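Local coordinates for SusD superfamily protein (Bacteroides fragilis NCTC 9343, PDB 3NQP) that probably binds sugars at the cell surface as an outer-membrane member of the SusD family, at residues 33-38 with 267-272; 40-45 with 377-382; 90-95 with 126-131; 382-387 with 444-449. One frame throughout, in Å; residues are numbered along the deposited sequence.

Contact 1 of 4, residues 33-38 with 267-272; sequences KHLRDA and FAIRFL. With EDO (1,2-ethanediol), chain G.
The F271 ring meets R36 obliquely: CE1 of F271 lies 3.5 Å from CG of R36, and the arginine's CD follows along the same ring atoms. The guanidinium of R36 stands at 32° to that ring, with CB of K33 over one of its faces and OD1 of D37 at its edge, in plane. Both NE and NH2 of R36 donate to this single oxygen, a side-on salt bridge 3.0 Å long from NH2 to OD1, which fixes the rotation of the guanidinium. The rest of the contact is apolar. CG2 of I269 presses on CG of R36 at 3.4 Å, the two side chains crossing at about a right angle, while CD1 of I269 sits 3.7 Å from CG of L35. CD2 of L35 also reaches CZ of F267, 3.8 Å away, coming at that ring obliquely. The polar link across the contact is a water, which accepts from NH1 of R36 and donates to O of R270. K33 points its NZ at O1 of an ethanediol, 2.7 Å off, probably a crystallisation additive. The last turn of helix 21-37 is thus laid across strand 265-269 at 77°. R36 serves both chemistries: its methylenes pack as hydrophobic surface against I269 and F271, while its guanidinium is turned to D37 and a water, its charge probably balanced largely by the neighbouring D37.

Contact 2 of 4, residues 40-45 with 377-382; sequences WQHTIT and YIFYRL
H42 lays CD2 of its imidazole over one face of the F379 ring, 3.6 Å from CE1 and offset toward the rim. The two side chains come from opposite directions and their planes are 48° apart, with ring centres separated by 4.5 Å. With CG anti to the backbone N (chi1 166°), the imidazole leaves helix 39-48 toward the strand, and its ND1 is held by D130 on helix 110-135. F126 of that helix also meets both rings, making a three-ring cluster.

One residue on, T43 fits between the two aromatic side chains of the strand. Its OG1 is 3.7 Å from CE1 of F379 and 3.8 Å from CD2 of Y377, and CB and CG2 rest against the Y377 ring. The same hydroxyl is joined through a water to O of I378, so the helix is tied to the strand backbone by a polar bridge; that water lies at the edge of the F379 ring, in plane.

The Y377 hydroxyl reaches W40: its OH comes 3.2 Å from CE3 of W40, while CG1 of I44 approaches the tyrosine at the ring edge and also lies over the centre of the indole face. N280 takes the hydroxyl in a hydrogen bond.

Within the helix, O of W40 accepts from N of I44, as in an alpha helix, and also from N of T45, the i+5 bond of a wider pi-type turn. On the strand, F379 and Y380 both face F267: a classic beta bulge in the two-stranded antiparallel sheet of 265-269 and 377-381.

Contact 3 of 4, residues 90-95 with 126-131; sequences GRITNL and FYYFDL
I92 meets Y127, Y128 and L131 where helices 89-102 and 110-135 pack as a roughly antiparallel helix pair, consistent with the TPR-like helical architecture of the SusD family. The axes of these two short segments run at 148° to each other and approach to 10.8 Å. From CB the isoleucine forks. CG1, placed anti to the carbonyl carbon (chi1 -73°), passes 4.0 Å from CB of Y127, the two side chains sliding past each other in opposite directions. CG2 turns to the far end of Y128, touching its OH and CE2. The tip, CD1, lies over the face of the Y128 ring in a CH-pi contact, 3.8 Å from the ring centre and 18° off the normal; the same methyl meets CD1 of L131 at 3.8 Å.

Y127 fills the other half of the interface. L95 brings CD1 to the edge of its ring, in plane, 3.9 Å from CD2. R91 crosses the tyrosine at about a right angle, its CB and CG near the phenol end, and the arginine chain runs extended from CG to NE. The guanidinium is used away from helix 110-135: NE donates to O of H34, in the last turn of helix 21-37, and an acetate, probably from the crystallisation liquor, lies close by. The hydroxyl of Y128 is bonded to O of R141. The contact is mainly between carbon surfaces; the polar ends of R91 and Y128 have partners in other parts of the chain. At its phenol end Y127 puts OH against the aliphatic part of R91, 3.5 Å from CD.

Contact 4 of 4, residues 382-387 with 444-449; sequences LPWVYL and KEFIQE
F446 pushes the tip of its ring against the first turn of helix 382-396, in the helical SusD-family region, just where helix 431-445 ends and a type II beta turn, F446 to E449, begins. This is the tight part of the contact. CZ of F446 lies 3.4 Å from the backbone N of W384 and 3.6 Å from its CB, with N of W384 and C of P383 both at the ring edge, near its plane. The indole itself leads away, but its edge is still turned toward the F446 face in an offset edge-to-face pair, ring centres 5.9 Å apart and planes at 73°. CG of E445 lies over the centre of a face of the same phenyl ring, 3.7 Å above the plane.

The looser part is where L387 slides past F446, CD1 to CE2 at 4.0 Å; it is still buried rather than open to solvent. At the margin P383 meets E445 across a right angle, carbon against carboxylate. The carboxylate of E445 has its charge partners beyond the two segments, in R333, R381 and R412, which probably stabilise its ionised form. Bent at chi2 (64°), the glutamate brings OE2 to 3.7 Å from CG of P383.

From the N terminus, helix 21-37 and then helix 39-48 supply the first halves of contacts 1 and 2. Contact 3 comes next and closes early, joining helices 89-102 and 110-135; it lies wholly within the long loops that contacts 1 and 2 close later. Those two loops cross, since their segments alternate, and both end on one sheet, where strands 265-269 and 377-381 are neighbours. D130 and F126 connect contact 3 to contact 2, and R91 connects it to contact 1. Contact 4 follows in series, sharing L382 with contact 2, and salt bridges from R381 to E445 and E449 join the strand to the end of helix 431-445 and the turn that follows.

Contact 1 of 4, residues 33-38 with 267-272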
# COMPACT_ATOMS: atom_id res chain seq x y z
N LYS A 33 -7.78 -15.59 -3.48
CA LYS A 33 -6.60 -16.17 -2.87
C LYS A 33 -5.36 -15.83 -3.72
O LYS A 33 -4.27 -15.67 -3.21
CB LYS A 33 -6.75 -17.68 -2.68
CG LYS A 33 -7.91 -18.05 -1.68
CD LYS A 33 -7.84 -19.48 -1.19
CE LYS A 33 -8.99 -19.84 -0.19
NZ LYS A 33 -9.69 -18.64 0.43
N HIS A 34 -5.53 -15.72 -5.03
CA HIS A 34 -4.43 -15.32 -5.90
C HIS A 34 -4.13 -13.85 -5.68
O HIS A 34 -2.98 -13.42 -5.83
CB HIS A 34 -4.78 -15.56 -7.38
CG HIS A 34 -4.61 -16.98 -7.83
ND1 HIS A 34 -5.51 -17.62 -8.66
CD2 HIS A 34 -3.64 -17.89 -7.57
CE1 HIS A 34 -5.11 -18.85 -8.89
NE2 HIS A 34 -3.97 -19.05 -8.24
N LEU A 35 -5.15 -13.08 -5.33
CA LEU A 35 -4.95 -11.68 -5.00
C LEU A 35 -4.17 -11.64 -3.67
O LEU A 35 -3.24 -10.85 -3.54
CB LEU A 35 -6.27 -10.93 -4.86
CG LEU A 35 -6.25 -9.47 -4.47
CD1 LEU A 35 -5.63 -8.65 -5.64
CD2 LEU A 35 -7.65 -9.00 -4.10
N ARG A 36 -4.57 -12.47 -2.70
CA ARG A 36 -3.83 -12.55 -1.43
C ARG A 36 -2.34 -12.82 -1.70
O ARG A 36 -1.45 -12.20 -1.10
CB ARG A 36 -4.40 -13.67 -0.56
CG ARG A 36 -3.63 -13.95 0.72
CD ARG A 36 -3.93 -15.33 1.28
NE ARG A 36 -3.47 -16.36 0.36
CZ ARG A 36 -4.01 -17.56 0.23
NH1 ARG A 36 -5.04 -17.94 0.96
NH2 ARG A 36 -3.49 -18.37 -0.67
N ASP A 37 -2.08 -13.77 -2.60
CA ASP A 37 -0.71 -14.15 -2.93
C ASP A 37 0.10 -13.00 -3.57
O ASP A 37 1.31 -13.02 -3.53
CB ASP A 37 -0.70 -15.35 -3.90
CG ASP A 37 -1.19 -16.65 -3.26
OD1 ASP A 37 -1.38 -16.71 -2.03
OD2 ASP A 37 -1.43 -17.60 -4.01
N ALA A 38 -0.57 -12.02 -4.17
CA ALA A 38 0.13 -10.82 -4.71
C ALA A 38 0.19 -9.64 -3.75
O ALA A 38 0.73 -8.57 -4.10
CB ALA A 38 -0.52 -10.39 -6.00
N PHE A 267 -11.41 -2.57 2.61
CA PHE A 267 -11.02 -3.84 2.00
C PHE A 267 -9.64 -4.29 2.51
O PHE A 267 -8.68 -3.50 2.53
CB PHE A 267 -11.08 -3.79 0.46
CG PHE A 267 -10.57 -5.05 -0.15
CD1 PHE A 267 -11.37 -6.17 -0.20
CD2 PHE A 267 -9.27 -5.12 -0.66
CE1 PHE A 267 -10.89 -7.36 -0.73
CE2 PHE A 267 -8.78 -6.33 -1.15
CZ PHE A 267 -9.61 -7.45 -1.18
N ALA A 268 -9.56 -5.56 2.95
CA ALA A 268 -8.32 -6.16 3.42
C ALA A 268 -8.16 -7.57 2.81
O ALA A 268 -9.17 -8.21 2.51
CB ALA A 268 -8.35 -6.29 4.98
N ILE A 269 -6.90 -7.99 2.66
CA ILE A 269 -6.52 -9.34 2.29
C ILE A 269 -6.50 -10.22 3.56
O ILE A 269 -5.81 -9.92 4.51
CB ILE A 269 -5.11 -9.36 1.66
CG1 ILE A 269 -5.08 -8.57 0.33
CG2 ILE A 269 -4.59 -10.79 1.50
CD1 ILE A 269 -5.99 -9.11 -0.77
N ARG A 270 -7.26 -11.29 3.54
CA ARG A 270 -7.37 -12.25 4.66
C ARG A 270 -6.24 -13.27 4.69
O ARG A 270 -6.04 -14.04 3.74
CB ARG A 270 -8.74 -12.98 4.57
CG ARG A 270 -9.04 -14.05 5.67
CD ARG A 270 -8.87 -13.50 7.11
NE ARG A 270 -9.58 -12.24 7.39
CZ ARG A 270 -10.87 -12.14 7.68
NH1 ARG A 270 -11.65 -13.23 7.72
NH2 ARG A 270 -11.39 -10.95 7.89
N PHE A 271 -5.47 -13.24 5.78
CA PHE A 271 -4.51 -14.28 6.10
C PHE A 271 -5.16 -15.05 7.25
O PHE A 271 -5.85 -14.46 8.07
CB PHE A 271 -3.12 -13.68 6.44
CG PHE A 271 -2.36 -13.21 5.20
CD1 PHE A 271 -1.76 -14.14 4.34
CD2 PHE A 271 -2.31 -11.89 4.85
CE1 PHE A 271 -1.12 -13.74 3.18
CE2 PHE A 271 -1.70 -11.48 3.70
CZ PHE A 271 -1.09 -12.41 2.85
N LEU A 272 -5.02 -16.38 7.24
CA LEU A 272 -5.76 -17.26 8.16
C LEU A 272 -4.85 -18.39 8.60
O LEU A 272 -4.27 -19.07 7.76
CB LEU A 272 -7.00 -17.83 7.45
CG LEU A 272 -7.97 -18.77 8.16
CD1 LEU A 272 -8.64 -18.08 9.38
CD2 LEU A 272 -9.03 -19.32 7.18
C1 EDO G . -10.64 -15.56 2.17
O1 EDO G . -9.50 -16.43 2.03
C2 EDO G . -10.85 -14.76 0.89
O2 EDO G . -11.18 -15.69 -0.15
O HOH W 1 -5.76 -16.82 3.52

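Contact 2 of 4, residues 40-45 with 377-382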
# COMPACT_ATOMS: atom_id res chain seq x y z
N TRP A 40 1.93 -9.05 -0.91
CA TRP A 40 3.25 -8.58 -0.48
C TRP A 40 3.84 -7.72 -1.59
O TRP A 40 4.36 -6.63 -1.35
CB TRP A 40 4.17 -9.76 -0.18
CG TRP A 40 5.54 -9.37 0.25
CD1 TRP A 40 6.62 -9.16 -0.57
CD2 TRP A 40 6.01 -9.17 1.59
NE1 TRP A 40 7.72 -8.84 0.17
CE2 TRP A 40 7.38 -8.83 1.50
CE3 TRP A 40 5.41 -9.22 2.84
CZ2 TRP A 40 8.15 -8.58 2.62
CZ3 TRP A 40 6.18 -8.98 3.97
CH2 TRP A 40 7.53 -8.66 3.85
N GLN A 41 3.72 -8.18 -2.83
CA GLN A 41 4.28 -7.38 -3.92
C GLN A 41 3.58 -6.02 -4.04
O GLN A 41 4.23 -5.00 -4.34
CB GLN A 41 4.17 -8.13 -5.26
CG GLN A 41 4.67 -7.37 -6.40
CD GLN A 41 4.75 -8.23 -7.63
OE1 GLN A 41 5.84 -8.72 -7.97
NE2 GLN A 41 3.60 -8.45 -8.30
N HIS A 42 2.26 -6.02 -3.88
CA HIS A 42 1.47 -4.80 -4.03
C HIS A 42 1.86 -3.76 -2.96
O HIS A 42 2.09 -2.57 -3.26
CB HIS A 42 -0.02 -5.10 -3.99
CG HIS A 42 -0.87 -3.89 -3.81
ND1 HIS A 42 -1.13 -3.01 -4.83
CD2 HIS A 42 -1.47 -3.38 -2.71
CE1 HIS A 42 -1.87 -2.01 -4.38
NE2 HIS A 42 -2.07 -2.20 -3.08
N THR A 43 1.92 -4.21 -1.71
CA THR A 43 2.07 -3.34 -0.58
C THR A 43 3.55 -3.07 -0.33
O THR A 43 3.99 -1.89 -0.26
CB THR A 43 1.40 -3.96 0.66
OG1 THR A 43 -0.03 -3.95 0.48
CG2 THR A 43 1.80 -3.23 1.94
N ILE A 44 4.34 -4.12 -0.24
CA ILE A 44 5.77 -3.95 0.16
C ILE A 44 6.64 -3.66 -1.09
O ILE A 44 7.22 -2.59 -1.20
CB ILE A 44 6.32 -5.13 0.92
CG1 ILE A 44 5.48 -5.46 2.18
CG2 ILE A 44 7.80 -4.87 1.28
CD1 ILE A 44 5.44 -4.41 3.30
N THR A 45 6.73 -4.58 -2.04
CA THR A 45 7.65 -4.38 -3.18
C THR A 45 7.37 -3.10 -3.95
O THR A 45 8.28 -2.30 -4.15
CB THR A 45 7.70 -5.62 -4.11
OG1 THR A 45 7.77 -6.77 -3.27
CG2 THR A 45 8.91 -5.55 -5.08
N TYR A 377 -3.80 -8.02 5.36
CA TYR A 377 -3.16 -6.91 4.62
C TYR A 377 -4.23 -5.89 4.18
O TYR A 377 -4.97 -6.12 3.21
CB TYR A 377 -2.33 -7.48 3.43
CG TYR A 377 -0.84 -7.54 3.69
CD1 TYR A 377 -0.34 -8.12 4.85
CD2 TYR A 377 0.07 -6.95 2.83
CE1 TYR A 377 1.01 -8.15 5.10
CE2 TYR A 377 1.41 -6.95 3.10
CZ TYR A 377 1.89 -7.54 4.22
OH TYR A 377 3.23 -7.48 4.47
N ILE A 378 -4.32 -4.77 4.89
CA ILE A 378 -5.38 -3.76 4.62
C ILE A 378 -4.93 -2.98 3.42
O ILE A 378 -3.79 -2.49 3.42
CB ILE A 378 -5.56 -2.78 5.81
CG1 ILE A 378 -5.89 -3.59 7.07
CG2 ILE A 378 -6.59 -1.67 5.43
CD1 ILE A 378 -5.88 -2.85 8.41
N PHE A 379 -5.76 -2.92 2.37
CA PHE A 379 -5.51 -2.11 1.20
C PHE A 379 -6.16 -0.74 1.32
O PHE A 379 -5.55 0.24 0.95
CB PHE A 379 -6.02 -2.81 -0.07
CG PHE A 379 -5.17 -3.95 -0.54
CD1 PHE A 379 -4.04 -4.37 0.14
CD2 PHE A 379 -5.55 -4.63 -1.67
CE1 PHE A 379 -3.27 -5.42 -0.35
CE2 PHE A 379 -4.79 -5.67 -2.17
CZ PHE A 379 -3.66 -6.07 -1.52
N TYR A 380 -7.40 -0.66 1.82
CA TYR A 380 -8.06 0.63 2.05
C TYR A 380 -8.69 0.65 3.43
O TYR A 380 -9.43 -0.27 3.75
CB TYR A 380 -9.16 0.90 1.05
CG TYR A 380 -8.71 0.94 -0.36
CD1 TYR A 380 -7.87 1.97 -0.80
CD2 TYR A 380 -9.06 -0.05 -1.26
CE1 TYR A 380 -7.43 2.05 -2.07
CE2 TYR A 380 -8.61 0.02 -2.59
CZ TYR A 380 -7.78 1.07 -2.98
OH TYR A 380 -7.31 1.21 -4.28
N ARG A 381 -8.39 1.69 4.22
CA ARG A 381 -9.14 1.97 5.47
C ARG A 381 -9.42 3.49 5.60
O ARG A 381 -8.92 4.30 4.81
CB ARG A 381 -8.38 1.41 6.66
CG ARG A 381 -7.00 1.89 6.82
CD ARG A 381 -6.38 1.32 8.09
NE ARG A 381 -4.99 1.75 8.23
CZ ARG A 381 -4.56 2.81 8.94
NH1 ARG A 381 -5.36 3.61 9.62
NH2 ARG A 381 -3.27 3.06 8.96
N LEU A 382 -10.26 3.87 6.54
CA LEU A 382 -10.85 5.21 6.50
C LEU A 382 -9.83 6.38 6.55
O LEU A 382 -10.02 7.34 5.83
CB LEU A 382 -11.93 5.35 7.59
CG LEU A 382 -13.01 6.39 7.39
CD1 LEU A 382 -13.81 6.00 6.08
CD2 LEU A 382 -13.91 6.44 8.68
O HOH W 2 -1.56 -4.14 2.98

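Contact 3 of 4, residues 90-95 with 126-131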
# COMPACT_ATOMS: atom_id res chain seq x y z
N GLY A 90 -0.99 -13.80 -15.32
CA GLY A 90 -1.72 -15.06 -15.09
C GLY A 90 -3.03 -14.77 -14.33
O GLY A 90 -4.13 -15.25 -14.71
N ARG A 91 -2.92 -13.94 -13.30
CA ARG A 91 -4.09 -13.50 -12.52
C ARG A 91 -5.12 -12.78 -13.37
O ARG A 91 -6.33 -13.06 -13.28
CB ARG A 91 -3.64 -12.59 -11.38
CG ARG A 91 -3.04 -13.37 -10.23
CD ARG A 91 -2.09 -12.48 -9.48
NE ARG A 91 -1.60 -13.14 -8.29
CZ ARG A 91 -0.43 -13.73 -8.18
NH1 ARG A 91 0.46 -13.78 -9.18
NH2 ARG A 91 -0.14 -14.30 -7.03
N ILE A 92 -4.64 -11.81 -14.16
CA ILE A 92 -5.49 -11.05 -15.08
C ILE A 92 -6.24 -11.98 -16.04
O ILE A 92 -7.43 -11.80 -16.27
CB ILE A 92 -4.70 -9.98 -15.90
CG1 ILE A 92 -4.32 -8.82 -14.98
CG2 ILE A 92 -5.54 -9.46 -17.12
CD1 ILE A 92 -3.21 -7.92 -15.50
N THR A 93 -5.55 -12.98 -16.59
CA THR A 93 -6.21 -13.83 -17.58
C THR A 93 -7.33 -14.67 -16.95
O THR A 93 -8.31 -14.96 -17.63
CB THR A 93 -5.18 -14.69 -18.37
OG1 THR A 93 -4.38 -15.45 -17.46
CG2 THR A 93 -4.29 -13.77 -19.18
N ASN A 94 -7.22 -15.02 -15.67
CA ASN A 94 -8.29 -15.67 -14.96
C ASN A 94 -9.49 -14.75 -14.76
O ASN A 94 -10.64 -15.21 -14.84
CB ASN A 94 -7.82 -16.25 -13.60
CG ASN A 94 -6.84 -17.44 -13.77
OD1 ASN A 94 -6.52 -17.86 -14.88
ND2 ASN A 94 -6.36 -17.95 -12.66
N LEU A 95 -9.23 -13.46 -14.56
CA LEU A 95 -10.31 -12.49 -14.52
C LEU A 95 -11.02 -12.43 -15.87
O LEU A 95 -12.24 -12.46 -15.94
CB LEU A 95 -9.79 -11.11 -14.15
CG LEU A 95 -9.01 -10.96 -12.84
CD1 LEU A 95 -8.68 -9.51 -12.66
CD2 LEU A 95 -9.77 -11.55 -11.67
N PHE A 126 -7.71 -2.93 -10.61
CA PHE A 126 -6.73 -2.92 -9.55
C PHE A 126 -5.37 -3.37 -10.05
O PHE A 126 -4.36 -2.71 -9.81
CB PHE A 126 -7.21 -3.80 -8.41
CG PHE A 126 -6.21 -3.95 -7.31
CD1 PHE A 126 -6.16 -3.02 -6.30
CD2 PHE A 126 -5.34 -5.01 -7.30
CE1 PHE A 126 -5.26 -3.15 -5.28
CE2 PHE A 126 -4.42 -5.16 -6.28
CZ PHE A 126 -4.38 -4.21 -5.27
N TYR A 127 -5.33 -4.52 -10.70
CA TYR A 127 -4.09 -5.06 -11.18
C TYR A 127 -3.50 -4.14 -12.26
O TYR A 127 -2.33 -3.83 -12.23
CB TYR A 127 -4.28 -6.45 -11.76
CG TYR A 127 -4.40 -7.57 -10.73
CD1 TYR A 127 -3.39 -7.82 -9.79
CD2 TYR A 127 -5.49 -8.41 -10.73
CE1 TYR A 127 -3.49 -8.88 -8.86
CE2 TYR A 127 -5.59 -9.48 -9.82
CZ TYR A 127 -4.60 -9.73 -8.91
OH TYR A 127 -4.74 -10.80 -8.04
N TYR A 128 -4.32 -3.70 -13.20
CA TYR A 128 -3.76 -2.85 -14.25
C TYR A 128 -3.25 -1.50 -13.75
O TYR A 128 -2.39 -0.90 -14.38
CB TYR A 128 -4.75 -2.69 -15.42
CG TYR A 128 -4.59 -3.79 -16.46
CD1 TYR A 128 -3.43 -3.89 -17.25
CD2 TYR A 128 -5.55 -4.74 -16.62
CE1 TYR A 128 -3.26 -4.92 -18.18
CE2 TYR A 128 -5.41 -5.76 -17.59
CZ TYR A 128 -4.27 -5.84 -18.37
OH TYR A 128 -4.16 -6.86 -19.32
N PHE A 129 -3.78 -1.01 -12.63
CA PHE A 129 -3.36 0.27 -12.06
C PHE A 129 -1.98 0.13 -11.39
O PHE A 129 -1.16 1.05 -11.49
CB PHE A 129 -4.42 0.81 -11.09
CG PHE A 129 -4.10 2.17 -10.47
CD1 PHE A 129 -3.69 3.23 -11.24
CD2 PHE A 129 -4.24 2.36 -9.10
CE1 PHE A 129 -3.43 4.47 -10.66
CE2 PHE A 129 -3.98 3.57 -8.50
CZ PHE A 129 -3.57 4.65 -9.30
N ASP A 130 -1.72 -1.00 -10.73
CA ASP A 130 -0.34 -1.31 -10.30
C ASP A 130 0.59 -1.36 -11.54
O ASP A 130 1.68 -0.74 -11.53
CB ASP A 130 -0.26 -2.60 -9.50
CG ASP A 130 -0.50 -2.40 -7.98
OD1 ASP A 130 -0.85 -1.28 -7.54
OD2 ASP A 130 -0.36 -3.39 -7.24
N LEU A 131 0.19 -2.09 -12.58
CA LEU A 131 1.04 -2.20 -13.77
C LEU A 131 1.29 -0.82 -14.39
O LEU A 131 2.41 -0.51 -14.79
CB LEU A 131 0.45 -3.18 -14.80
CG LEU A 131 0.49 -4.67 -14.37
CD1 LEU A 131 -0.25 -5.48 -15.36
CD2 LEU A 131 1.90 -5.24 -14.21

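Contact 4 of 4, residues 382-387 with 444-449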
# COMPACT_ATOMS: atom_id res chain seq x y z
N LEU A 382 -10.26 3.87 6.54
CA LEU A 382 -10.85 5.21 6.50
C LEU A 382 -9.83 6.38 6.55
O LEU A 382 -10.02 7.34 5.83
CB LEU A 382 -11.93 5.35 7.59
CG LEU A 382 -13.01 6.39 7.39
CD1 LEU A 382 -13.81 6.00 6.08
CD2 LEU A 382 -13.91 6.44 8.68
N PRO A 383 -8.77 6.33 7.41
CA PRO A 383 -7.84 7.47 7.39
C PRO A 383 -7.14 7.70 6.03
O PRO A 383 -6.73 8.84 5.72
CB PRO A 383 -6.79 7.13 8.49
CG PRO A 383 -7.54 6.23 9.45
CD PRO A 383 -8.43 5.39 8.48
N TRP A 384 -7.01 6.65 5.22
CA TRP A 384 -6.53 6.82 3.83
C TRP A 384 -7.51 7.71 3.06
O TRP A 384 -7.09 8.56 2.27
CB TRP A 384 -6.30 5.46 3.15
CG TRP A 384 -5.88 5.56 1.70
CD1 TRP A 384 -4.61 5.61 1.21
CD2 TRP A 384 -6.73 5.62 0.58
NE1 TRP A 384 -4.61 5.71 -0.15
CE2 TRP A 384 -5.91 5.74 -0.57
CE3 TRP A 384 -8.13 5.62 0.43
CZ2 TRP A 384 -6.45 5.85 -1.86
CZ3 TRP A 384 -8.65 5.68 -0.83
CH2 TRP A 384 -7.82 5.80 -1.96
N VAL A 385 -8.81 7.53 3.29
CA VAL A 385 -9.83 8.29 2.56
C VAL A 385 -9.68 9.76 2.97
O VAL A 385 -9.59 10.67 2.13
CB VAL A 385 -11.27 7.72 2.73
CG1 VAL A 385 -12.25 8.63 2.02
CG2 VAL A 385 -11.40 6.21 2.23
N TYR A 386 -9.56 9.98 4.27
CA TYR A 386 -9.31 11.31 4.76
C TYR A 386 -8.06 12.01 4.20
O TYR A 386 -8.14 13.17 3.82
CB TYR A 386 -9.19 11.32 6.30
CG TYR A 386 -10.38 10.91 7.13
CD1 TYR A 386 -11.69 11.18 6.75
CD2 TYR A 386 -10.18 10.40 8.43
CE1 TYR A 386 -12.77 10.83 7.56
CE2 TYR A 386 -11.24 10.05 9.23
CZ TYR A 386 -12.53 10.29 8.81
OH TYR A 386 -13.55 9.95 9.62
N LEU A 387 -6.90 11.34 4.20
CA LEU A 387 -5.67 12.01 3.74
C LEU A 387 -5.65 12.18 2.22
O LEU A 387 -5.02 13.10 1.70
CB LEU A 387 -4.43 11.30 4.30
CG LEU A 387 -4.33 11.46 5.85
CD1 LEU A 387 -3.25 10.56 6.36
CD2 LEU A 387 -4.12 12.92 6.27
N LYS A 444 3.60 8.53 8.76
CA LYS A 444 3.34 8.01 10.09
C LYS A 444 2.19 7.00 10.18
O LYS A 444 2.28 6.02 10.95
CB LYS A 444 3.07 9.13 11.05
CG LYS A 444 4.25 9.97 11.40
CD LYS A 444 3.76 11.15 12.25
CE LYS A 444 4.86 12.15 12.41
NZ LYS A 444 4.49 13.20 13.37
N GLU A 445 1.11 7.27 9.43
CA GLU A 445 -0.13 6.51 9.55
C GLU A 445 -0.01 5.13 8.87
O GLU A 445 -0.58 4.14 9.35
CB GLU A 445 -1.30 7.30 8.94
CG GLU A 445 -2.70 6.72 9.07
CD GLU A 445 -3.18 6.63 10.53
OE1 GLU A 445 -2.65 7.34 11.40
OE2 GLU A 445 -4.09 5.84 10.79
N PHE A 446 0.73 5.09 7.78
CA PHE A 446 0.71 3.96 6.85
C PHE A 446 2.05 3.20 6.68
O PHE A 446 2.35 2.63 5.63
CB PHE A 446 0.23 4.44 5.51
CG PHE A 446 -1.14 4.95 5.52
CD1 PHE A 446 -2.21 4.11 5.82
CD2 PHE A 446 -1.41 6.29 5.23
CE1 PHE A 446 -3.49 4.60 5.85
CE2 PHE A 446 -2.70 6.76 5.25
CZ PHE A 446 -3.74 5.91 5.57
N ILE A 447 2.84 3.17 7.73
CA ILE A 447 4.02 2.30 7.78
C ILE A 447 3.59 0.86 7.49
O ILE A 447 2.68 0.33 8.13
CB ILE A 447 4.75 2.42 9.14
CG1 ILE A 447 5.45 3.80 9.23
CG2 ILE A 447 5.81 1.29 9.31
CD1 ILE A 447 6.11 4.11 10.53
N GLN A 448 4.22 0.28 6.47
CA GLN A 448 4.01 -1.10 6.10
C GLN A 448 2.66 -1.31 5.41
O GLN A 448 2.17 -2.42 5.39
CB GLN A 448 4.17 -2.03 7.30
CG GLN A 448 4.60 -3.43 6.92
CD GLN A 448 4.66 -4.35 8.10
OE1 GLN A 448 3.64 -4.64 8.72
NE2 GLN A 448 5.87 -4.86 8.40
N GLU A 449 2.08 -0.23 4.88
CA GLU A 449 0.77 -0.22 4.21
C GLU A 449 0.86 0.37 2.79
O GLU A 449 -0.16 0.65 2.16
CB GLU A 449 -0.26 0.51 5.08
CG GLU A 449 -0.78 -0.28 6.25
CD GLU A 449 -1.83 0.50 6.99
OE1 GLU A 449 -1.42 1.34 7.86
OE2 GLU A 449 -3.04 0.30 6.67